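PDB 4FSP: probable porin from Pseudomonas aeruginosa, which probably forms a beta-barrel channel across the bacterial outer membrane through which small solutes can pass. Local coordinates for residues F182-R187 with Q308-A313; N263-G268 with H291-L296; A192-F197 with E220-Q225. All coordinates share one frame; numbering follows the deposited sequence.

Contact 1 of 3, residues F182-R187 with Q308-A313; sequences FNRNRR and QYNDFA
Arg187 and Ala313 mark the closest approach of two irregular backbones, their CA atoms 9.1 Å apart, so side chains must bridge the gap. In 182-187 the chain turns tightly, Arg187 N bonding to Arg184 O, and Arg184 and Arg187 reach toward 308-313. Arg187, extended from CG to NE, meets Asp311 end-on: NH2 bonds to Asp311 OD1 at 2.6 Å, on the syn lone pair, and NH1 to Asp311 OD2 at 2.8 Å. Guanidinium and carboxylate are nearly coplanar, 18° apart. Ala313 O lies over the centre of one face of the Arg187 guanidinium, while Arg184 CD sits over the rim of the other. Arg184, bent at chi3 (-137°), passes Asp311 in the opposite direction and sends NH2 to Tyr309 O at 2.7 Å; its NH1 makes a longer salt bridge to Asp311 OD2 at 3.6 Å. NH2 also hovers 3.9 Å above the Tyr309 ring, at most a weak cation-pi attraction. Tyr295 OH hydrogen-bonds to Asp311 OD2, and Glu314 pairs with Arg187 NE. One carboxylate is thus shared by two arginines and a phenol, which would probably keep Asp311 ionised and hold the two loops together through a largely buried polar network.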
loop_
_atom_site.group_PDB
_atom_site.type_symbol
_atom_site.label_atom_id
_atom_site.label_comp_id
_atom_site.label_asym_id
_atom_site.label_seq_id
_atom_site.Cartn_x
_atom_site.Cartn_y
_atom_site.Cartn_z
ATOM N N PHE A 182 -0.820 -14.713 -0.049
ATOM C CA PHE A 182 -1.748 -14.520 -1.157
ATOM C C PHE A 182 -1.351 -15.353 -2.382
ATOM O O PHE A 182 -0.391 -15.014 -3.064
ATOM C CB PHE A 182 -1.813 -13.045 -1.534
ATOM C CG PHE A 182 -2.773 -12.751 -2.647
ATOM C CD1 PHE A 182 -3.991 -13.413 -2.721
ATOM C CD2 PHE A 182 -2.468 -11.806 -3.611
ATOM C CE1 PHE A 182 -4.881 -13.138 -3.741
ATOM C CE2 PHE A 182 -3.357 -11.529 -4.631
ATOM C CZ PHE A 182 -4.565 -12.193 -4.693
ATOM N N ASN A 183 -2.085 -16.427 -2.667
ATOM C CA ASN A 183 -1.737 -17.279 -3.802
ATOM C C ASN A 183 -1.801 -16.528 -5.130
ATOM O O ASN A 183 -0.764 -16.107 -5.639
ATOM C CB ASN A 183 -2.570 -18.567 -3.843
ATOM C CG ASN A 183 -1.737 -19.788 -4.240
ATOM O OD1 ASN A 183 -0.634 -19.654 -4.779
ATOM N ND2 ASN A 183 -2.265 -20.980 -3.978
ATOM N N ARG A 184 -3.006 -16.340 -5.666
ATOM C CA ARG A 184 -3.199 -15.682 -6.974
ATOM C C ARG A 184 -2.581 -16.482 -8.114
ATOM O O ARG A 184 -1.367 -16.686 -8.138
ATOM C CB ARG A 184 -2.650 -14.243 -6.996
ATOM C CG ARG A 184 -2.602 -13.643 -8.405
ATOM C CD ARG A 184 -2.474 -12.125 -8.396
ATOM N NE ARG A 184 -3.355 -11.524 -9.399
ATOM C CZ ARG A 184 -3.554 -10.216 -9.547
ATOM N NH1 ARG A 184 -2.926 -9.346 -8.766
ATOM N NH2 ARG A 184 -4.385 -9.782 -10.487
ATOM N N ASN A 185 -3.418 -16.936 -9.045
ATOM C CA ASN A 185 -2.971 -17.735 -10.188
ATOM C C ASN A 185 -2.139 -18.963 -9.786
ATOM O O ASN A 185 -1.265 -19.399 -10.537
ATOM C CB ASN A 185 -2.186 -16.872 -11.191
ATOM C CG ASN A 185 -2.950 -15.625 -11.629
ATOM O OD1 ASN A 185 -4.153 -15.508 -11.409
ATOM N ND2 ASN A 185 -2.245 -14.690 -12.264
ATOM N N ARG A 186 -2.405 -19.503 -8.597
ATOM C CA ARG A 186 -1.703 -20.692 -8.096
ATOM C C ARG A 186 -0.165 -20.594 -8.106
ATOM O O ARG A 186 0.516 -21.603 -8.291
ATOM C CB ARG A 186 -2.137 -21.939 -8.885
ATOM C CG ARG A 186 -3.611 -21.960 -9.266
ATOM C CD ARG A 186 -3.919 -23.067 -10.267
ATOM N NE ARG A 186 -4.174 -24.347 -9.610
ATOM C CZ ARG A 186 -3.414 -25.426 -9.756
ATOM N NH1 ARG A 186 -2.353 -25.381 -10.546
ATOM N NH2 ARG A 186 -3.718 -26.549 -9.116
ATOM N N ARG A 187 0.376 -19.393 -7.909
ATOM C CA ARG A 187 1.831 -19.181 -7.944
ATOM C C ARG A 187 2.602 -20.066 -6.974
ATOM O O ARG A 187 3.759 -20.428 -7.221
ATOM C CB ARG A 187 2.166 -17.720 -7.644
ATOM C CG ARG A 187 1.883 -16.782 -8.796
ATOM C CD ARG A 187 1.805 -15.351 -8.308
ATOM N NE ARG A 187 1.485 -14.457 -9.419
ATOM C CZ ARG A 187 1.260 -13.158 -9.285
ATOM N NH1 ARG A 187 1.319 -12.593 -8.080
ATOM N NH2 ARG A 187 0.975 -12.432 -10.358
ATOM N N GLN A 308 -4.280 -1.512 -11.411
ATOM C CA GLN A 308 -5.580 -1.583 -10.751
ATOM C C GLN A 308 -5.977 -3.044 -10.571
ATOM O O GLN A 308 -6.665 -3.386 -9.615
ATOM C CB GLN A 308 -6.644 -0.815 -11.556
ATOM C CG GLN A 308 -8.063 -0.823 -10.952
ATOM C CD GLN A 308 -9.086 -0.071 -11.809
ATOM O OE1 GLN A 308 -8.760 0.936 -12.454
ATOM N NE2 GLN A 308 -10.333 -0.560 -11.816
ATOM N N TYR A 309 -5.521 -3.913 -11.472
ATOM C CA TYR A 309 -5.889 -5.326 -11.388
ATOM C C TYR A 309 -4.687 -6.265 -11.232
ATOM O O TYR A 309 -4.663 -7.108 -10.335
ATOM C CB TYR A 309 -6.708 -5.747 -12.610
ATOM C CG TYR A 309 -7.146 -7.189 -12.546
ATOM C CD1 TYR A 309 -8.087 -7.607 -11.613
ATOM C CD2 TYR A 309 -6.620 -8.136 -13.412
ATOM C CE1 TYR A 309 -8.493 -8.932 -11.545
ATOM C CE2 TYR A 309 -7.018 -9.463 -13.353
ATOM C CZ TYR A 309 -7.955 -9.856 -12.418
ATOM O OH TYR A 309 -8.353 -11.175 -12.363
ATOM N N ASN A 310 -3.703 -6.143 -12.115
ATOM C CA ASN A 310 -2.628 -7.138 -12.166
ATOM C C ASN A 310 -1.360 -6.619 -11.518
ATOM O O ASN A 310 -1.135 -5.402 -11.455
ATOM C CB ASN A 310 -2.336 -7.567 -13.610
ATOM C CG ASN A 310 -1.393 -8.767 -13.690
ATOM O OD1 ASN A 310 -1.612 -9.793 -13.030
ATOM N ND2 ASN A 310 -0.341 -8.641 -14.505
ATOM N N ASP A 311 -0.527 -7.542 -11.051
ATOM C CA ASP A 311 0.705 -7.168 -10.352
ATOM C C ASP A 311 1.950 -7.598 -11.127
ATOM O O ASP A 311 3.075 -7.396 -10.677
ATOM C CB ASP A 311 0.713 -7.769 -8.945
ATOM C CG ASP A 311 0.571 -9.285 -8.952
ATOM O OD1 ASP A 311 0.534 -9.884 -10.050
ATOM O OD2 ASP A 311 0.505 -9.888 -7.854
ATOM N N PHE A 312 1.732 -8.193 -12.297
ATOM C CA PHE A 312 2.818 -8.594 -13.176
ATOM C C PHE A 312 3.924 -9.275 -12.398
ATOM O O PHE A 312 5.085 -8.871 -12.479
ATOM C CB PHE A 312 3.331 -7.363 -13.932
ATOM C CG PHE A 312 2.281 -6.760 -14.822
ATOM C CD1 PHE A 312 1.344 -5.869 -14.306
ATOM C CD2 PHE A 312 2.192 -7.130 -16.162
ATOM C CE1 PHE A 312 0.349 -5.335 -15.112
ATOM C CE2 PHE A 312 1.194 -6.597 -16.977
ATOM C CZ PHE A 312 0.263 -5.713 -16.450
ATOM N N ALA A 313 3.541 -10.297 -11.639
ATOM C CA ALA A 313 4.450 -10.942 -10.701
ATOM C C ALA A 313 4.406 -12.464 -10.780
ATOM O O ALA A 313 4.620 -13.142 -9.776
ATOM C CB ALA A 313 4.177 -10.466 -9.266
#

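Contact 2 of 3, residues N263-G268 with H291-L296; sequences NRSFSG and HGFPYL
Asn263 extends its amide toward His291 and Gly292 because CG stands anti to the backbone N (chi1 175°), and a chi2 of -99° then turns the two ends of the amide to different partners. ND2 donates to His291 O at 2.7 Å in a straight bond; the acceptor lies close to the amide plane, although the donor is tilted from the plane of the carbonyl. Gly292 O comes within 3.1 Å of Asn263 CB, so the strand side chain presses against the loop backbone as well as bonding to it.

The oxygen end of the amide packs at the edge of the Phe293 ring. Phe293 likewise has CG anti to its backbone N, and its CD1 lies 3.6 Å from Asn263 OD1; amide and ring planes stand 73° apart. Ser265, two residues along and on the same face of the strand, brings CB to 3.7 Å from Phe293 CD1, while Pro294 CD packs beside Asn263 OD1.

A loop that follows strand 278-288 is thus laid against the face of strand 262-273 that carries Asn263 and Ser265, consistent with the inward-folded loops of porins. Neighbouring barrel strands frame the site: Met287 of strand 278-288 touches Asn263, Ser265 and Phe293, Ser250 of strand 240-252 meets Pro294, and in strand 223-235 Gln225 touches Phe293 and Tyr223 touches Pro294.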
loop_
_atom_site.group_PDB
_atom_site.type_symbol
_atom_site.label_atom_id
_atom_site.label_comp_id
_atom_site.label_asym_id
_atom_site.label_seq_id
_atom_site.Cartn_x
_atom_site.Cartn_y
_atom_site.Cartn_z
ATOM N N ASN A 263 11.994 -16.538 -4.971
ATOM C CA ASN A 263 11.679 -15.394 -5.804
ATOM C C ASN A 263 12.694 -14.292 -5.607
ATOM O O ASN A 263 13.016 -13.919 -4.470
ATOM C CB ASN A 263 10.254 -14.894 -5.540
ATOM C CG ASN A 263 9.922 -13.625 -6.305
ATOM O OD1 ASN A 263 9.979 -12.521 -5.752
ATOM N ND2 ASN A 263 9.543 -13.771 -7.574
ATOM N N ARG A 264 13.240 -13.823 -6.726
ATOM C CA ARG A 264 14.117 -12.661 -6.751
ATOM C C ARG A 264 13.460 -11.651 -7.644
ATOM O O ARG A 264 13.232 -11.900 -8.829
ATOM C CB ARG A 264 15.472 -12.998 -7.353
ATOM C CG ARG A 264 16.266 -13.962 -6.548
ATOM C CD ARG A 264 16.374 -15.302 -7.224
ATOM N NE ARG A 264 17.414 -16.083 -6.555
ATOM C CZ ARG A 264 17.643 -17.364 -6.764
ATOM N NH1 ARG A 264 16.913 -18.036 -7.638
ATOM N NH2 ARG A 264 18.605 -17.972 -6.104
ATOM N N SER A 265 13.185 -10.499 -7.072
ATOM C CA SER A 265 12.357 -9.508 -7.704
ATOM C C SER A 265 13.148 -8.229 -7.925
ATOM O O SER A 265 13.872 -7.766 -7.029
ATOM C CB SER A 265 11.164 -9.228 -6.762
ATOM O OG SER A 265 10.629 -7.941 -6.991
ATOM N N PHE A 266 13.020 -7.655 -9.114
ATOM C CA PHE A 266 13.449 -6.278 -9.307
ATOM C C PHE A 266 12.246 -5.489 -9.778
ATOM O O PHE A 266 11.447 -5.979 -10.576
ATOM C CB PHE A 266 14.572 -6.115 -10.353
ATOM C CG PHE A 266 14.854 -4.653 -10.696
ATOM C CD1 PHE A 266 15.759 -3.897 -9.942
ATOM C CD2 PHE A 266 14.170 -4.021 -11.727
ATOM C CE1 PHE A 266 15.989 -2.537 -10.241
ATOM C CE2 PHE A 266 14.394 -2.663 -12.025
ATOM C CZ PHE A 266 15.308 -1.926 -11.283
ATOM N N SER A 267 12.151 -4.251 -9.317
ATOM C CA SER A 267 11.034 -3.392 -9.644
ATOM C C SER A 267 11.522 -1.974 -9.427
ATOM O O SER A 267 11.961 -1.619 -8.333
ATOM C CB SER A 267 9.872 -3.690 -8.702
ATOM O OG SER A 267 8.711 -2.973 -9.076
ATOM N N GLY A 268 11.467 -1.161 -10.470
ATOM C CA GLY A 268 11.996 0.183 -10.379
ATOM C C GLY A 268 11.321 1.173 -11.299
ATOM O O GLY A 268 10.705 0.784 -12.293
ATOM N N HIS A 291 9.736 -18.949 -8.600
ATOM C CA HIS A 291 8.404 -18.467 -8.214
ATOM C C HIS A 291 8.133 -16.990 -8.410
ATOM O O HIS A 291 9.045 -16.192 -8.627
ATOM C CB HIS A 291 8.097 -18.836 -6.768
ATOM C CG HIS A 291 8.075 -20.307 -6.543
ATOM N ND1 HIS A 291 9.209 -21.027 -6.221
ATOM C CD2 HIS A 291 7.071 -21.210 -6.650
ATOM C CE1 HIS A 291 8.896 -22.306 -6.112
ATOM N NE2 HIS A 291 7.604 -22.445 -6.365
ATOM N N GLY A 292 6.855 -16.634 -8.303
ATOM C CA GLY A 292 6.440 -15.247 -8.352
ATOM C C GLY A 292 6.644 -14.555 -7.013
ATOM O O GLY A 292 7.198 -15.138 -6.074
ATOM N N PHE A 293 6.180 -13.312 -6.929
ATOM C CA PHE A 293 6.436 -12.449 -5.795
ATOM C C PHE A 293 5.402 -12.665 -4.685
ATOM O O PHE A 293 4.214 -12.431 -4.883
ATOM C CB PHE A 293 6.390 -10.996 -6.265
ATOM C CG PHE A 293 6.691 -9.998 -5.181
ATOM C CD1 PHE A 293 8.010 -9.711 -4.816
ATOM C CD2 PHE A 293 5.667 -9.343 -4.530
ATOM C CE1 PHE A 293 8.288 -8.791 -3.800
ATOM C CE2 PHE A 293 5.940 -8.405 -3.519
ATOM C CZ PHE A 293 7.249 -8.132 -3.151
ATOM N N PRO A 294 5.858 -13.089 -3.500
ATOM C CA PRO A 294 4.905 -13.339 -2.418
ATOM C C PRO A 294 4.622 -12.090 -1.606
ATOM O O PRO A 294 5.487 -11.203 -1.444
ATOM C CB PRO A 294 5.642 -14.346 -1.535
ATOM C CG PRO A 294 7.082 -13.950 -1.674
ATOM C CD PRO A 294 7.244 -13.385 -3.095
ATOM N N TYR A 295 3.395 -12.037 -1.099
ATOM C CA TYR A 295 2.928 -10.991 -0.191
ATOM C C TYR A 295 1.649 -11.457 0.497
ATOM O O TYR A 295 1.066 -12.462 0.095
ATOM C CB TYR A 295 2.732 -9.661 -0.924
ATOM C CG TYR A 295 1.831 -9.658 -2.168
ATOM C CD1 TYR A 295 2.246 -10.228 -3.374
ATOM C CD2 TYR A 295 0.607 -8.997 -2.151
ATOM C CE1 TYR A 295 1.442 -10.175 -4.504
ATOM C CE2 TYR A 295 -0.196 -8.942 -3.273
ATOM C CZ TYR A 295 0.228 -9.522 -4.446
ATOM O OH TYR A 295 -0.580 -9.459 -5.558
ATOM N N LEU A 296 1.222 -10.758 1.543
ATOM C CA LEU A 296 0.118 -11.264 2.368
ATOM C C LEU A 296 -1.250 -10.962 1.757
ATOM O O LEU A 296 -1.434 -9.928 1.098
ATOM C CB LEU A 296 0.175 -10.670 3.778
ATOM C CG LEU A 296 1.484 -10.877 4.541
ATOM C CD1 LEU A 296 1.513 -10.053 5.828
ATOM C CD2 LEU A 296 1.688 -12.352 4.826
#

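Contact 3 of 3, residues A192-F197 with E220-Q225; sequences AQADRF and EQVYAQ
Glu220 and Arg196 lie against each other through their carbon chains, their charged ends parting company. The Glu220 side chain, extended beyond CG, crosses obliquely beside Arg196 so that its CD rests 3.4 Å from Arg196 CB, and the two flat groups are turned 40° apart. Arg196 bends at chi2 (-64°), which carries its guanidinium back over its own segment, where NH1 makes a long bond of 3.3 Å to Asp195 O. Glu220 OE2 instead forms a salt bridge with Arg164; the carboxylate of Asp198 is also close, and Arg164 would be expected to offset that like-charge pressure. The backbones of the same two residues join directly, Glu220 N donating to Arg196 O at 2.9 Å.

Further along the interface, Ala194 CB lies tightly against the carbonyl oxygen Glu220 O, at 3.0 Å. The packing turns apolar where Ala192 CB meets Val222 CG1 at 3.5 Å, with Val222 CG2 only slightly farther away. The nearest atoms of Phe197 and Tyr223 are Phe197 CE1 and Tyr223 OH, 4.0 Å apart.

The arrangement is that of a beta-hairpin turn folded against the start of an adjoining barrel strand: residues 220-222 connect strands 210-219 and 223-235, and strand 193-205 pairs antiparallel with 210-219. Leu219 touches both Ala194 and Phe197, while strands 158-168 and 179-180 supply Leu165 and Leu179 as further neighbours of Phe197.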
loop_
_atom_site.group_PDB
_atom_site.type_symbol
_atom_site.label_atom_id
_atom_site.label_comp_id
_atom_site.label_asym_id
_atom_site.label_seq_id
_atom_site.Cartn_x
_atom_site.Cartn_y
_atom_site.Cartn_z
ATOM N N ALA A 192 -0.837 -20.737 2.292
ATOM C CA ALA A 192 -0.370 -21.044 3.636
ATOM C C ALA A 192 -0.729 -19.964 4.662
ATOM O O ALA A 192 -0.743 -18.772 4.350
ATOM C CB ALA A 192 1.118 -21.260 3.610
ATOM N N GLN A 193 -1.013 -20.394 5.887
ATOM C CA GLN A 193 -1.345 -19.472 6.973
ATOM C C GLN A 193 -0.362 -19.592 8.124
ATOM O O GLN A 193 0.265 -20.637 8.301
ATOM C CB GLN A 193 -2.751 -19.757 7.494
ATOM C CG GLN A 193 -3.844 -19.497 6.486
ATOM C CD GLN A 193 -4.796 -20.660 6.379
ATOM O OE1 GLN A 193 -4.378 -21.820 6.388
ATOM N NE2 GLN A 193 -6.087 -20.363 6.287
ATOM N N ALA A 194 -0.233 -18.523 8.912
ATOM C CA ALA A 194 0.594 -18.575 10.117
ATOM C C ALA A 194 0.048 -17.730 11.258
ATOM O O ALA A 194 -0.827 -16.886 11.054
ATOM C CB ALA A 194 2.027 -18.169 9.808
ATOM N N ASP A 195 0.590 -17.951 12.453
ATOM C CA ASP A 195 0.166 -17.217 13.639
ATOM C C ASP A 195 0.913 -15.904 13.774
ATOM O O ASP A 195 0.453 -14.999 14.465
ATOM C CB ASP A 195 0.430 -18.033 14.902
ATOM C CG ASP A 195 -0.378 -19.303 14.954
ATOM O OD1 ASP A 195 -1.599 -19.220 15.199
ATOM O OD2 ASP A 195 0.213 -20.387 14.764
ATOM N N ARG A 196 2.075 -15.812 13.132
ATOM C CA ARG A 196 2.976 -14.693 13.361
ATOM C C ARG A 196 3.609 -14.196 12.076
ATOM O O ARG A 196 4.073 -14.983 11.247
ATOM C CB ARG A 196 4.108 -15.095 14.313
ATOM C CG ARG A 196 3.672 -15.619 15.660
ATOM C CD ARG A 196 2.951 -14.547 16.451
ATOM N NE ARG A 196 2.818 -14.903 17.863
ATOM C CZ ARG A 196 1.738 -15.461 18.399
ATOM N NH1 ARG A 196 0.676 -15.732 17.645
ATOM N NH2 ARG A 196 1.718 -15.745 19.694
ATOM N N PHE A 197 3.644 -12.880 11.931
ATOM C CA PHE A 197 4.421 -12.252 10.881
ATOM C C PHE A 197 5.406 -11.308 11.554
ATOM O O PHE A 197 4.997 -10.384 12.252
ATOM C CB PHE A 197 3.522 -11.469 9.923
ATOM C CG PHE A 197 4.264 -10.882 8.747
ATOM C CD1 PHE A 197 4.540 -11.655 7.625
ATOM C CD2 PHE A 197 4.693 -9.563 8.766
ATOM C CE1 PHE A 197 5.234 -11.128 6.536
ATOM C CE2 PHE A 197 5.378 -9.027 7.682
ATOM C CZ PHE A 197 5.653 -9.810 6.564
ATOM N N GLU A 220 5.686 -16.633 9.422
ATOM C CA GLU A 220 6.341 -17.798 10.021
ATOM C C GLU A 220 5.884 -19.129 9.432
ATOM O O GLU A 220 4.704 -19.306 9.117
ATOM C CB GLU A 220 6.195 -17.785 11.547
ATOM C CG GLU A 220 6.922 -16.613 12.200
ATOM C CD GLU A 220 6.994 -16.722 13.721
ATOM O OE1 GLU A 220 6.509 -17.729 14.290
ATOM O OE2 GLU A 220 7.549 -15.795 14.348
ATOM N N GLN A 221 6.837 -20.041 9.254
ATOM C CA GLN A 221 6.570 -21.344 8.650
ATOM C C GLN A 221 6.102 -21.246 7.192
ATOM O O GLN A 221 5.644 -22.245 6.624
ATOM C CB GLN A 221 5.551 -22.151 9.485
ATOM C CG GLN A 221 5.863 -22.219 10.989
ATOM C CD GLN A 221 7.250 -22.785 11.280
ATOM O OE1 GLN A 221 7.751 -23.648 10.557
ATOM N NE2 GLN A 221 7.879 -22.294 12.341
ATOM N N VAL A 222 6.202 -20.058 6.587
ATOM C CA VAL A 222 5.856 -19.912 5.167
ATOM C C VAL A 222 6.959 -19.301 4.287
ATOM O O VAL A 222 7.527 -19.992 3.438
ATOM C CB VAL A 222 4.536 -19.138 4.949
ATOM C CG1 VAL A 222 4.081 -19.315 3.502
ATOM C CG2 VAL A 222 3.462 -19.632 5.902
ATOM N N TYR A 223 7.244 -18.010 4.465
ATOM C CA TYR A 223 8.328 -17.379 3.719
ATOM C C TYR A 223 8.952 -16.224 4.484
ATOM O O TYR A 223 8.329 -15.643 5.374
ATOM C CB TYR A 223 7.839 -16.869 2.356
ATOM C CG TYR A 223 6.994 -15.619 2.440
ATOM C CD1 TYR A 223 5.628 -15.708 2.657
ATOM C CD2 TYR A 223 7.558 -14.345 2.312
ATOM C CE1 TYR A 223 4.831 -14.569 2.747
ATOM C CE2 TYR A 223 6.763 -13.194 2.391
ATOM C CZ TYR A 223 5.399 -13.321 2.609
ATOM O OH TYR A 223 4.592 -12.208 2.696
ATOM N N ALA A 224 10.187 -15.899 4.113
ATOM C CA ALA A 224 10.870 -14.702 4.582
ATOM C C ALA A 224 11.230 -13.910 3.344
ATOM O O ALA A 224 11.591 -14.491 2.325
ATOM C CB ALA A 224 12.139 -15.060 5.344
ATOM N N GLN A 225 11.144 -12.587 3.428
ATOM C CA GLN A 225 11.496 -11.741 2.296
ATOM C C GLN A 225 12.459 -10.648 2.737
ATOM O O GLN A 225 12.229 -9.988 3.745
ATOM C CB GLN A 225 10.233 -11.133 1.690
ATOM C CG GLN A 225 10.442 -10.044 0.641
ATOM C CD GLN A 225 9.116 -9.670 -0.039
ATOM O OE1 GLN A 225 8.624 -8.537 0.086
ATOM N NE2 GLN A 225 8.528 -10.633 -0.747
#

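Contact 3 (192-197 with 220-225) closes first along the chain and contact 2 (263-268 with 291-296) follows; both are nested within the long span closed by contact 1 (182-187 with 308-313). Contacts 1 and 2, centres about 10 Å apart, share Tyr295, whose backbone O meets Phe182 N. Contact 2 also touches contact 3, centres about 16 Å apart, where Gln225 NE2 probably hydrogen-bonds to Pro294 O. Contacts 1 and 3 do not touch. Loop 291-296 thus bridges the loop pair of contact 1 and the start of strand 223-235 in contact 3, linking barrel strands 193-205, 223-235 and 262-273, consistent with porins, whose loops fold inward and narrow the channel.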